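Local coordinates for McyG protein (Microcystis aeruginosa PCC 7806, PDB 4R0M) that probably activates phenylalanine or a related aromatic acid as its adenylate for loading onto a peptidyl carrier domain in microcystin biosynthesis, at residues P256-W259 with L260-I263. Residues are numbered along the deposited sequence; the frame is centred on the assembly and turned at random.
Sequences PLQW and LELI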
ATOM      1  N   PRO A 256       3.074 -18.352  -0.466  1.00 41.53           N
ATOM      2  CA  PRO A 256       4.014 -17.303  -0.042  1.00 41.11           C
ATOM      3  C   PRO A 256       5.469 -17.508  -0.466  1.00 40.74           C
ATOM      4  O   PRO A 256       6.178 -16.530  -0.719  1.00 40.46           O
ATOM      5  CB  PRO A 256       3.893 -17.328   1.483  1.00 40.70           C
ATOM      6  CG  PRO A 256       2.488 -17.768   1.720  1.00 40.05           C
ATOM      7  CD  PRO A 256       2.211 -18.785   0.650  1.00 40.76           C
ATOM      8  N   LEU A 257       5.901 -18.764  -0.551  1.00 40.52           N
ATOM      9  CA  LEU A 257       7.289 -19.087  -0.888  1.00 39.80           C
ATOM     10  C   LEU A 257       7.660 -18.788  -2.343  1.00 38.90           C
ATOM     11  O   LEU A 257       8.844 -18.705  -2.678  1.00 38.64           O
ATOM     12  CB  LEU A 257       7.616 -20.545  -0.531  1.00 39.56           C
ATOM     13  CG  LEU A 257       7.692 -20.907   0.958  1.00 39.79           C
ATOM     14  CD1 LEU A 257       8.156 -22.343   1.136  1.00 39.52           C
ATOM     15  CD2 LEU A 257       8.601 -19.959   1.730  1.00 39.94           C
ATOM     16  N   GLN A 258       6.649 -18.621  -3.194  1.00 38.44           N
ATOM     17  CA  GLN A 258       6.862 -18.223  -4.588  1.00 38.31           C
ATOM     18  C   GLN A 258       7.554 -16.868  -4.708  1.00 37.39           C
ATOM     19  O   GLN A 258       8.248 -16.606  -5.690  1.00 37.55           O
ATOM     20  CB  GLN A 258       5.543 -18.216  -5.365  1.00 39.20           C
ATOM     21  CG  GLN A 258       5.175 -19.565  -5.961  1.00 40.41           C
ATOM     22  CD  GLN A 258       6.230 -20.085  -6.922  1.00 41.17           C
ATOM     23  OE1 GLN A 258       6.902 -21.077  -6.643  1.00 41.15           O
ATOM     24  NE2 GLN A 258       6.392 -19.401  -8.052  1.00 41.94           N
ATOM     25  N   TRP A 259       7.360 -16.017  -3.702  1.00 36.27           N
ATOM     26  CA  TRP A 259       8.051 -14.735  -3.613  1.00 35.90           C
ATOM     27  C   TRP A 259       9.536 -14.938  -3.507  1.00 36.44           C
ATOM     28  O   TRP A 259      10.307 -14.255  -4.182  1.00 36.46           O
ATOM     29  CB  TRP A 259       7.527 -13.934  -2.423  1.00 34.51           C
ATOM     30  CG  TRP A 259       8.055 -12.520  -2.330  1.00 33.58           C
ATOM     31  CD1 TRP A 259       8.566 -11.728  -3.357  1.00 33.28           C
ATOM     32  CD2 TRP A 259       8.100 -11.662  -1.135  1.00 33.14           C
ATOM     33  NE1 TRP A 259       8.931 -10.493  -2.890  1.00 32.91           N
ATOM     34  CE2 TRP A 259       8.677 -10.384  -1.569  1.00 32.97           C
ATOM     35  CE3 TRP A 259       7.745 -11.822   0.199  1.00 32.60           C
ATOM     36  CZ2 TRP A 259       8.876  -9.329  -0.689  1.00 32.66           C
ATOM     37  CZ3 TRP A 259       7.951 -10.751   1.077  1.00 32.63           C
ATOM     38  CH2 TRP A 259       8.505  -9.536   0.642  1.00 32.47           C
ATOM     39  N   LEU A 260       9.941 -15.887  -2.665  1.00 36.70           N
ATOM     40  CA  LEU A 260      11.347 -16.246  -2.487  1.00 37.01           C
ATOM     41  C   LEU A 260      11.915 -16.926  -3.732  1.00 37.53           C
ATOM     42  O   LEU A 260      13.075 -16.712  -4.093  1.00 37.44           O
ATOM     43  CB  LEU A 260      11.509 -17.155  -1.264  1.00 37.20           C
ATOM     44  CG  LEU A 260      11.822 -16.553   0.116  1.00 36.99           C
ATOM     45  CD1 LEU A 260      11.065 -15.264   0.410  1.00 36.45           C
ATOM     46  CD2 LEU A 260      11.563 -17.588   1.202  1.00 36.96           C
ATOM     47  N   GLU A 261      11.084 -17.741  -4.376  1.00 38.12           N
ATOM     48  CA  GLU A 261      11.441 -18.430  -5.612  1.00 38.33           C
ATOM     49  C   GLU A 261      11.741 -17.431  -6.731  1.00 37.79           C
ATOM     50  O   GLU A 261      12.714 -17.588  -7.473  1.00 36.86           O
ATOM     51  CB  GLU A 261      10.307 -19.376  -6.024  1.00 39.73           C
ATOM     52  CG  GLU A 261      10.498 -20.081  -7.364  1.00 41.71           C
ATOM     53  CD  GLU A 261      11.312 -21.363  -7.272  1.00 43.16           C
ATOM     54  OE1 GLU A 261      11.956 -21.615  -6.230  1.00 44.24           O
ATOM     55  OE2 GLU A 261      11.307 -22.131  -8.258  1.00 44.26           O
ATOM     56  N   LEU A 262      10.902 -16.402  -6.836  1.00 36.57           N
ATOM     57  CA  LEU A 262      11.038 -15.394  -7.884  1.00 35.36           C
ATOM     58  C   LEU A 262      12.219 -14.450  -7.652  1.00 35.46           C
ATOM     59  O   LEU A 262      12.843 -13.992  -8.612  1.00 35.92           O
ATOM     60  CB  LEU A 262       9.735 -14.612  -8.055  1.00 34.20           C
ATOM     61  CG  LEU A 262       8.559 -15.358  -8.704  1.00 33.57           C
ATOM     62  CD1 LEU A 262       7.251 -14.635  -8.416  1.00 32.86           C
ATOM     63  CD2 LEU A 262       8.758 -15.553 -10.203  1.00 32.71           C
ATOM     64  N   ILE A 263      12.524 -14.172  -6.385  1.00 35.16           N
ATOM     65  CA  ILE A 263      13.714 -13.396  -6.029  1.00 35.68           C
ATOM     66  C   ILE A 263      14.978 -14.137  -6.481  1.00 36.44           C
ATOM     67  O   ILE A 263      15.886 -13.534  -7.055  1.00 36.72           O
ATOM     68  CB  ILE A 263      13.776 -13.086  -4.513  1.00 34.91           C
ATOM     69  CG1 ILE A 263      12.667 -12.101  -4.122  1.00 34.59           C
ATOM     70  CG2 ILE A 263      15.136 -12.514  -4.128  1.00 34.21           C
ATOM     71  CD1 ILE A 263      12.359 -12.064  -2.639  1.00 33.87           C
TER
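Helix 258-265 of the AMP-binding domain, an element of the ANL fold, holds this contact, in which Trp259 and Ile263 meet one turn apart. Three successive i to i+4 backbone hydrogen bonds give the evidence for an alpha helix: Glu261 N to Leu257 O, Leu262 N to Gln258 O and Ile263 N to Trp259 O, all 2.9 to 3.1 Å long. The first has its donor in the carbonyl plane of Leu257, whereas in the third the donor is tilted 28° from that of Trp259. With chi1 at -173° the indole swings beside its own carbonyl carbon, on the side from which Ile263 approaches. Against one indole face, Ile263 CD1 makes a CH-pi contact, 4.0 Å from the centroid of the five-membered ring and 20° off its normal. The methyl sits 3.7 Å above the ring plane, offset toward the rim. The Trp259 side chain, about 11 Å from the bound phenylalanyl-adenylate, also hydrogen-bonds Ser271 OG through NE1 and meets the ring of Trp221. Leu257 and Leu260 touch through their CD2 methyls at 3.8 Å, and Leu260 also reaches Ile281 of helix 275-282. Gln258 and Glu261, both partly exposed, run alongside each other, the bent glutamine chain placing OE1 3.8 Å from Glu261 CG.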